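Local atomic coordinates of acyltransferase (Actinoplanes teichomyceticus, PDB entry 4Q38), a protein that transfers long fatty acyl chains from acyl-CoA to the amino sugar of teicoplanin-type glycopeptide antibiotics, acting as an N-acyltransferase with a GNAT-like C-terminal domain. Residues 274-279 / 332-337; 39-44 / 93-98. One frame throughout, in Å; residues are numbered along the deposited sequence.

Contact 1. Residues 274-279 / 332-337; sequences FWTLTD and TGFVKL. With TEC (2-amino-6-O-decanoyl-2-deoxy-beta-D-glucopyranose), chain E.
Trp275 and Val335 meet where the short edge strand 276-277 runs antiparallel to strand 331-336 in the sheet of the GNAT-like domain. Val335 CG1 sits over the five-membered ring of the indole, 3.4 Å from its centroid and only 5° off the ring normal, a CH-pi contact, while Val335 CG2 reaches Trp275 CZ2 at 3.7 Å. Beyond the opposite face lies the decanoyl chain of TEC, with its CAR 3.7 Å from Trp275 CZ2. The indole is brought there by a chi1 of -73°, which sets CG anti to the carbonyl carbon; Gly333 O lies at the benzo edge, near the ring plane, 3.4 Å from Trp275 CZ3. Thr276 N bonds to Phe334 O (3.1 Å, nearly straight) and Phe334 N to Thr276 O, followed by Thr278 N to Thr332 O at 2.8 Å. On the face of the sheet that carries Thr276 and Phe334, Phe334 holds CG between its backbone N and carbonyl carbon (chi1 73°), which lays the ring alongside Thr276: Thr276 CB covers one face, and Thr278 CG2 touches the rim at CD2. One water joins Phe274 O, Thr276 OG1 and Phe334 O. Asp279 OD1 forms a salt bridge with Arg331 and accepts a weak hydrogen bond from Thr332 N. Trp275 thus packs one indole face on Val335 and the other on the decanoyl chain, an apolar surface suited to a long acyl group, while its NE1 keeps a weak hydrogen bond to Tyr224 OH.

Contact 2. Residues 39-44 / 93-98; sequences DELGPP and THHAIV
The C-terminal end of helix 32-41 and the turn that follows it pack against the last turns of helix 84-98, in the helical N-terminal part of the enzyme, and the side chain of His95 is the centre of the junction. Gly42 leaves the helix with positive phi, and its carbonyl oxygen accepts a hydrogen bond from His95 ND1 at 2.8 Å with an N-H...O angle of 178°. The acceptor lies in the plane of the imidazole, yet the donor stands well above the carbonyl plane of Gly42. With CG anti to its backbone N (chi1 -166°), His95 reaches out from its helix into the bend of 41-44, where the ring is sandwiched: Leu41 CG lies over one face, 3.8 Å from the ring centroid, and Pro44 CA over the other at 4.0 Å, both CH-pi contacts. Leu41 also has CG anti to N (chi1 -176°), and the two methyls divide the work, CD1 lying above the imidazole and CD2 packing tightly on the Ala96 backbone, 3.5 Å from its CA. Further along, Pro44 CB meets the edge of the His94 ring at CD2, 3.8 Å away, while His94 ND1 is hydrogen-bonded to Thr133 OG1 of helix 125-143. The ND1 bond implies a proton on that nitrogen of His95, and together with the two covered faces it fixes the rotation of the ring and ties the turn after helix 32-41 to helix 84-98.

In the fold
Contacts 1 and 2 belong to different halves of the chain: residues 39-44 and 93-98 join helices of the N-terminal part, whereas 274-279 and 332-337 build one margin of the C-terminal sheet. Their centres are 37 Å apart and their nearest atoms about 24 Å, so they do not touch, and they follow one another along the chain. Contact 1 alone borders the ligands: Trp275 lines the TEC pocket, its side chain about 7 Å from that of the CoA-binding residue Val212, while the side chain of Thr332 is about 10 Å from the bound coenzyme A. Contact 2 lies away from the known binding sites and packs a helix end and its following turn on helix 84-98.

Contact 1. Residues 274-279 / 332-337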
loop_
_atom_site.group_PDB
_atom_site.type_symbol
_atom_site.label_atom_id
_atom_site.label_comp_id
_atom_site.label_asym_id
_atom_site.label_seq_id
_atom_site.Cartn_x
_atom_site.Cartn_y
_atom_site.Cartn_z
ATOM N N PHE A 274 -24.344 1.950 5.239
ATOM C CA PHE A 274 -24.437 0.495 5.312
ATOM C C PHE A 274 -23.519 -0.123 6.382
ATOM O O PHE A 274 -23.675 -1.290 6.731
ATOM C CB PHE A 274 -24.143 -0.133 3.947
ATOM C CG PHE A 274 -25.115 0.260 2.862
ATOM C CD1 PHE A 274 -26.413 -0.241 2.853
ATOM C CD2 PHE A 274 -24.722 1.112 1.832
ATOM C CE1 PHE A 274 -27.304 0.113 1.846
ATOM C CE2 PHE A 274 -25.608 1.467 0.822
ATOM C CZ PHE A 274 -26.901 0.969 0.828
ATOM N N TRP A 275 -22.564 0.652 6.894
ATOM C CA TRP A 275 -21.563 0.127 7.825
ATOM C C TRP A 275 -22.009 0.142 9.259
ATOM O O TRP A 275 -22.736 1.035 9.679
ATOM C CB TRP A 275 -20.245 0.888 7.670
ATOM C CG TRP A 275 -19.563 0.493 6.391
ATOM C CD1 TRP A 275 -19.956 0.797 5.090
ATOM C CD2 TRP A 275 -18.356 -0.337 6.247
ATOM N NE1 TRP A 275 -19.102 0.225 4.177
ATOM C CE2 TRP A 275 -18.121 -0.472 4.805
ATOM C CE3 TRP A 275 -17.485 -0.965 7.138
ATOM C CZ2 TRP A 275 -17.045 -1.193 4.300
ATOM C CZ3 TRP A 275 -16.414 -1.698 6.615
ATOM C CH2 TRP A 275 -16.195 -1.802 5.227
ATOM N N THR A 276 -21.574 -0.859 10.014
ATOM C CA THR A 276 -21.805 -0.917 11.458
ATOM C C THR A 276 -20.483 -0.641 12.156
ATOM O O THR A 276 -19.548 -1.438 12.049
ATOM C CB THR A 276 -22.328 -2.298 11.886
ATOM O OG1 THR A 276 -23.500 -2.626 11.130
ATOM C CG2 THR A 276 -22.672 -2.314 13.385
ATOM N N LEU A 277 -20.392 0.498 12.839
ATOM C CA LEU A 277 -19.157 0.888 13.506
ATOM C C LEU A 277 -19.010 0.101 14.798
ATOM O O LEU A 277 -19.988 -0.089 15.524
ATOM C CB LEU A 277 -19.133 2.390 13.785
ATOM C CG LEU A 277 -19.251 3.307 12.560
ATOM C CD1 LEU A 277 -19.089 4.756 12.995
ATOM C CD2 LEU A 277 -18.224 2.931 11.488
ATOM N N THR A 278 -17.799 -0.373 15.073
ATOM C CA THR A 278 -17.580 -1.286 16.200
ATOM C C THR A 278 -16.682 -0.703 17.288
ATOM O O THR A 278 -16.618 -1.241 18.391
ATOM C CB THR A 278 -16.991 -2.636 15.731
ATOM O OG1 THR A 278 -15.827 -2.404 14.924
ATOM C CG2 THR A 278 -18.013 -3.408 14.923
ATOM N N ASP A 279 -15.976 0.381 16.976
ATOM C CA ASP A 279 -15.181 1.079 17.981
ATOM C C ASP A 279 -16.041 2.098 18.740
ATOM O O ASP A 279 -17.098 2.534 18.264
ATOM C CB ASP A 279 -13.920 1.732 17.380
ATOM C CG ASP A 279 -14.227 2.696 16.230
ATOM O OD1 ASP A 279 -15.347 2.672 15.686
ATOM O OD2 ASP A 279 -13.334 3.484 15.861
ATOM N N THR A 332 -13.730 2.236 12.817
ATOM C CA THR A 332 -13.674 0.855 12.389
ATOM C C THR A 332 -15.082 0.276 12.369
ATOM O O THR A 332 -15.878 0.525 13.274
ATOM C CB THR A 332 -12.760 0.039 13.328
ATOM O OG1 THR A 332 -11.412 0.479 13.154
ATOM C CG2 THR A 332 -12.826 -1.452 13.036
ATOM N N GLY A 333 -15.386 -0.479 11.322
ATOM C CA GLY A 333 -16.685 -1.103 11.199
ATOM C C GLY A 333 -16.637 -2.299 10.283
ATOM O O GLY A 333 -15.571 -2.664 9.771
ATOM N N PHE A 334 -17.803 -2.906 10.078
ATOM C CA PHE A 334 -17.931 -4.074 9.221
ATOM C C PHE A 334 -19.175 -4.004 8.346
ATOM O O PHE A 334 -20.124 -3.261 8.637
ATOM C CB PHE A 334 -17.965 -5.365 10.054
ATOM C CG PHE A 334 -19.266 -5.574 10.805
ATOM C CD1 PHE A 334 -20.345 -6.223 10.203
ATOM C CD2 PHE A 334 -19.412 -5.119 12.110
ATOM C CE1 PHE A 334 -21.542 -6.412 10.892
ATOM C CE2 PHE A 334 -20.607 -5.312 12.810
ATOM C CZ PHE A 334 -21.674 -5.957 12.196
ATOM N N VAL A 335 -19.144 -4.790 7.271
ATOM C CA VAL A 335 -20.315 -5.099 6.466
ATOM C C VAL A 335 -20.267 -6.592 6.163
ATOM O O VAL A 335 -19.205 -7.141 5.886
ATOM C CB VAL A 335 -20.371 -4.281 5.143
ATOM C CG1 VAL A 335 -20.737 -2.828 5.415
ATOM C CG2 VAL A 335 -19.053 -4.353 4.374
ATOM N N LYS A 336 -21.413 -7.256 6.238
ATOM C CA LYS A 336 -21.497 -8.666 5.870
ATOM C C LYS A 336 -21.249 -8.803 4.373
ATOM O O LYS A 336 -21.694 -7.962 3.589
ATOM C CB LYS A 336 -22.881 -9.223 6.256
ATOM C CG LYS A 336 -23.105 -10.700 5.957
ATOM C CD LYS A 336 -22.652 -11.615 7.095
ATOM C CE LYS A 336 -23.479 -12.900 7.109
ATOM N NZ LYS A 336 -22.947 -13.934 8.048
ATOM N N LEU A 337 -20.519 -9.839 3.976
ATOM C CA LEU A 337 -20.268 -10.089 2.551
ATOM C C LEU A 337 -21.497 -10.687 1.877
ATOM O O LEU A 337 -22.030 -11.691 2.356
ATOM C CB LEU A 337 -19.080 -11.033 2.365
ATOM C CG LEU A 337 -17.741 -10.541 2.931
ATOM C CD1 LEU A 337 -16.716 -11.669 2.928
ATOM C CD2 LEU A 337 -17.224 -9.336 2.164
HETATM C CAV TEC E . -17.658 4.465 3.086
HETATM C CAU TEC E . -16.998 3.492 2.136
HETATM C CAT TEC E . -16.421 2.290 2.837
HETATM C CAS TEC E . -15.676 2.672 4.086
HETATM C CAR TEC E . -14.665 1.612 4.407
HETATM C CAQ TEC E . -13.323 2.175 4.115
HETATM C CAP TEC E . -12.208 1.233 4.410
HETATM C CAO TEC E . -11.020 1.762 3.681
HETATM C CAN TEC E . -9.759 1.377 4.347
HETATM C CAM TEC E . -8.562 1.670 3.481
HETATM O OAW TEC E . -8.689 2.059 2.345
HETATM O O6 TEC E . -7.393 1.581 4.138
HETATM C C6 TEC E . -6.323 0.822 3.612
HETATM C C5 TEC E . -5.102 1.705 3.252
HETATM O O5 TEC E . -3.907 1.199 3.768
HETATM C C1 TEC E . -3.086 2.396 3.675
HETATM O O1 TEC E . -2.149 2.590 4.558
HETATM C C2 TEC E . -2.520 2.439 2.283
HETATM N N2 TEC E . -1.687 3.625 2.175
HETATM C C3 TEC E . -3.726 2.656 1.497
HETATM O O3 TEC E . -3.239 2.356 0.304
HETATM C C4 TEC E . -4.879 1.733 1.791
HETATM O O4 TEC E . -5.955 2.253 1.281
HETATM O O HOH W 1 -22.986 -3.177 8.533
HETATM O O HOH W 2 -10.824 2.705 14.480
#

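Contact 2. Residues 39-44 / 93-98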
loop_
_atom_site.group_PDB
_atom_site.type_symbol
_atom_site.label_atom_id
_atom_site.label_comp_id
_atom_site.label_asym_id
_atom_site.label_seq_id
_atom_site.Cartn_x
_atom_site.Cartn_y
_atom_site.Cartn_z
ATOM N N ASP A 39 20.726 -10.441 7.302
ATOM C CA ASP A 39 22.001 -11.155 7.168
ATOM C C ASP A 39 21.817 -12.645 7.463
ATOM O O ASP A 39 22.260 -13.495 6.686
ATOM C CB ASP A 39 23.075 -10.538 8.068
ATOM C CG ASP A 39 24.458 -11.129 7.823
ATOM O OD1 ASP A 39 24.825 -11.368 6.656
ATOM O OD2 ASP A 39 25.183 -11.361 8.808
ATOM N N GLU A 40 21.132 -12.961 8.562
ATOM C CA GLU A 40 20.865 -14.361 8.915
ATOM C C GLU A 40 19.968 -15.081 7.906
ATOM O O GLU A 40 20.169 -16.264 7.626
ATOM C CB GLU A 40 20.310 -14.469 10.330
ATOM C CG GLU A 40 21.409 -14.630 11.368
ATOM C CD GLU A 40 21.147 -13.855 12.643
ATOM O OE1 GLU A 40 19.966 -13.727 13.038
ATOM O OE2 GLU A 40 22.132 -13.373 13.250
ATOM N N LEU A 41 18.993 -14.362 7.353
ATOM C CA LEU A 41 18.137 -14.906 6.296
ATOM C C LEU A 41 18.920 -15.258 5.028
ATOM O O LEU A 41 18.664 -16.288 4.405
ATOM C CB LEU A 41 17.022 -13.913 5.956
ATOM C CG LEU A 41 15.958 -14.323 4.934
ATOM C CD1 LEU A 41 15.138 -15.525 5.396
ATOM C CD2 LEU A 41 15.059 -13.126 4.661
ATOM N N GLY A 42 19.852 -14.384 4.644
ATOM C CA GLY A 42 20.697 -14.610 3.471
ATOM C C GLY A 42 20.013 -14.335 2.140
ATOM O O GLY A 42 18.839 -13.947 2.109
ATOM N N PRO A 43 20.747 -14.533 1.026
ATOM C CA PRO A 43 20.227 -14.356 -0.329
ATOM C C PRO A 43 19.116 -15.353 -0.666
ATOM O O PRO A 43 19.038 -16.411 -0.039
ATOM C CB PRO A 43 21.461 -14.604 -1.214
ATOM C CG PRO A 43 22.367 -15.443 -0.380
ATOM C CD PRO A 43 22.168 -14.931 1.016
ATOM N N PRO A 44 18.249 -15.014 -1.644
ATOM C CA PRO A 44 17.176 -15.926 -2.047
ATOM C C PRO A 44 17.718 -17.134 -2.817
ATOM O O PRO A 44 18.807 -17.060 -3.388
ATOM C CB PRO A 44 16.329 -15.063 -2.981
ATOM C CG PRO A 44 17.303 -14.083 -3.556
ATOM C CD PRO A 44 18.212 -13.756 -2.416
ATOM N N THR A 93 15.932 -8.267 1.094
ATOM C CA THR A 93 14.603 -7.671 1.278
ATOM C C THR A 93 13.590 -8.438 0.433
ATOM O O THR A 93 12.487 -8.762 0.896
ATOM C CB THR A 93 14.609 -6.171 0.919
ATOM O OG1 THR A 93 15.507 -5.491 1.794
ATOM C CG2 THR A 93 13.216 -5.546 1.075
ATOM N N HIS A 94 13.974 -8.737 -0.804
ATOM C CA HIS A 94 13.178 -9.612 -1.651
ATOM C C HIS A 94 12.904 -10.920 -0.947
ATOM O O HIS A 94 11.761 -11.379 -0.893
ATOM C CB HIS A 94 13.870 -9.856 -2.979
ATOM C CG HIS A 94 13.328 -11.047 -3.731
ATOM N ND1 HIS A 94 12.198 -10.992 -4.460
ATOM C CD2 HIS A 94 13.800 -12.358 -3.831
ATOM C CE1 HIS A 94 11.956 -12.203 -5.002
ATOM N NE2 HIS A 94 12.938 -13.036 -4.621
ATOM N N HIS A 95 13.958 -11.526 -0.406
ATOM C CA HIS A 95 13.850 -12.802 0.309
ATOM C C HIS A 95 12.949 -12.704 1.523
ATOM O O HIS A 95 12.115 -13.577 1.744
ATOM C CB HIS A 95 15.242 -13.309 0.687
ATOM C CG HIS A 95 15.283 -14.757 1.124
ATOM N ND1 HIS A 95 16.384 -15.311 1.684
ATOM C CD2 HIS A 95 14.316 -15.767 1.070
ATOM C CE1 HIS A 95 16.131 -16.609 1.974
ATOM N NE2 HIS A 95 14.867 -16.882 1.604
ATOM N N ALA A 96 13.098 -11.630 2.295
ATOM C CA ALA A 96 12.289 -11.406 3.494
ATOM C C ALA A 96 10.798 -11.268 3.189
ATOM O O ALA A 96 9.962 -11.499 4.063
ATOM C CB ALA A 96 12.793 -10.193 4.265
ATOM N N ILE A 97 10.472 -10.886 1.955
ATOM C CA ILE A 97 9.073 -10.814 1.510
ATOM C C ILE A 97 8.547 -12.167 1.013
ATOM O O ILE A 97 7.501 -12.643 1.488
ATOM C CB ILE A 97 8.859 -9.695 0.458
ATOM C CG1 ILE A 97 9.165 -8.324 1.082
ATOM C CG2 ILE A 97 7.418 -9.728 -0.079
ATOM C CD1 ILE A 97 9.217 -7.181 0.088
ATOM N N VAL A 98 9.267 -12.801 0.086
ATOM C CA VAL A 98 8.785 -14.057 -0.518
ATOM C C VAL A 98 8.722 -15.236 0.462
ATOM O O VAL A 98 7.966 -16.185 0.238
ATOM C CB VAL A 98 9.564 -14.471 -1.783
ATOM C CG1 VAL A 98 9.361 -13.444 -2.888
ATOM C CG2 VAL A 98 11.048 -14.678 -1.483
#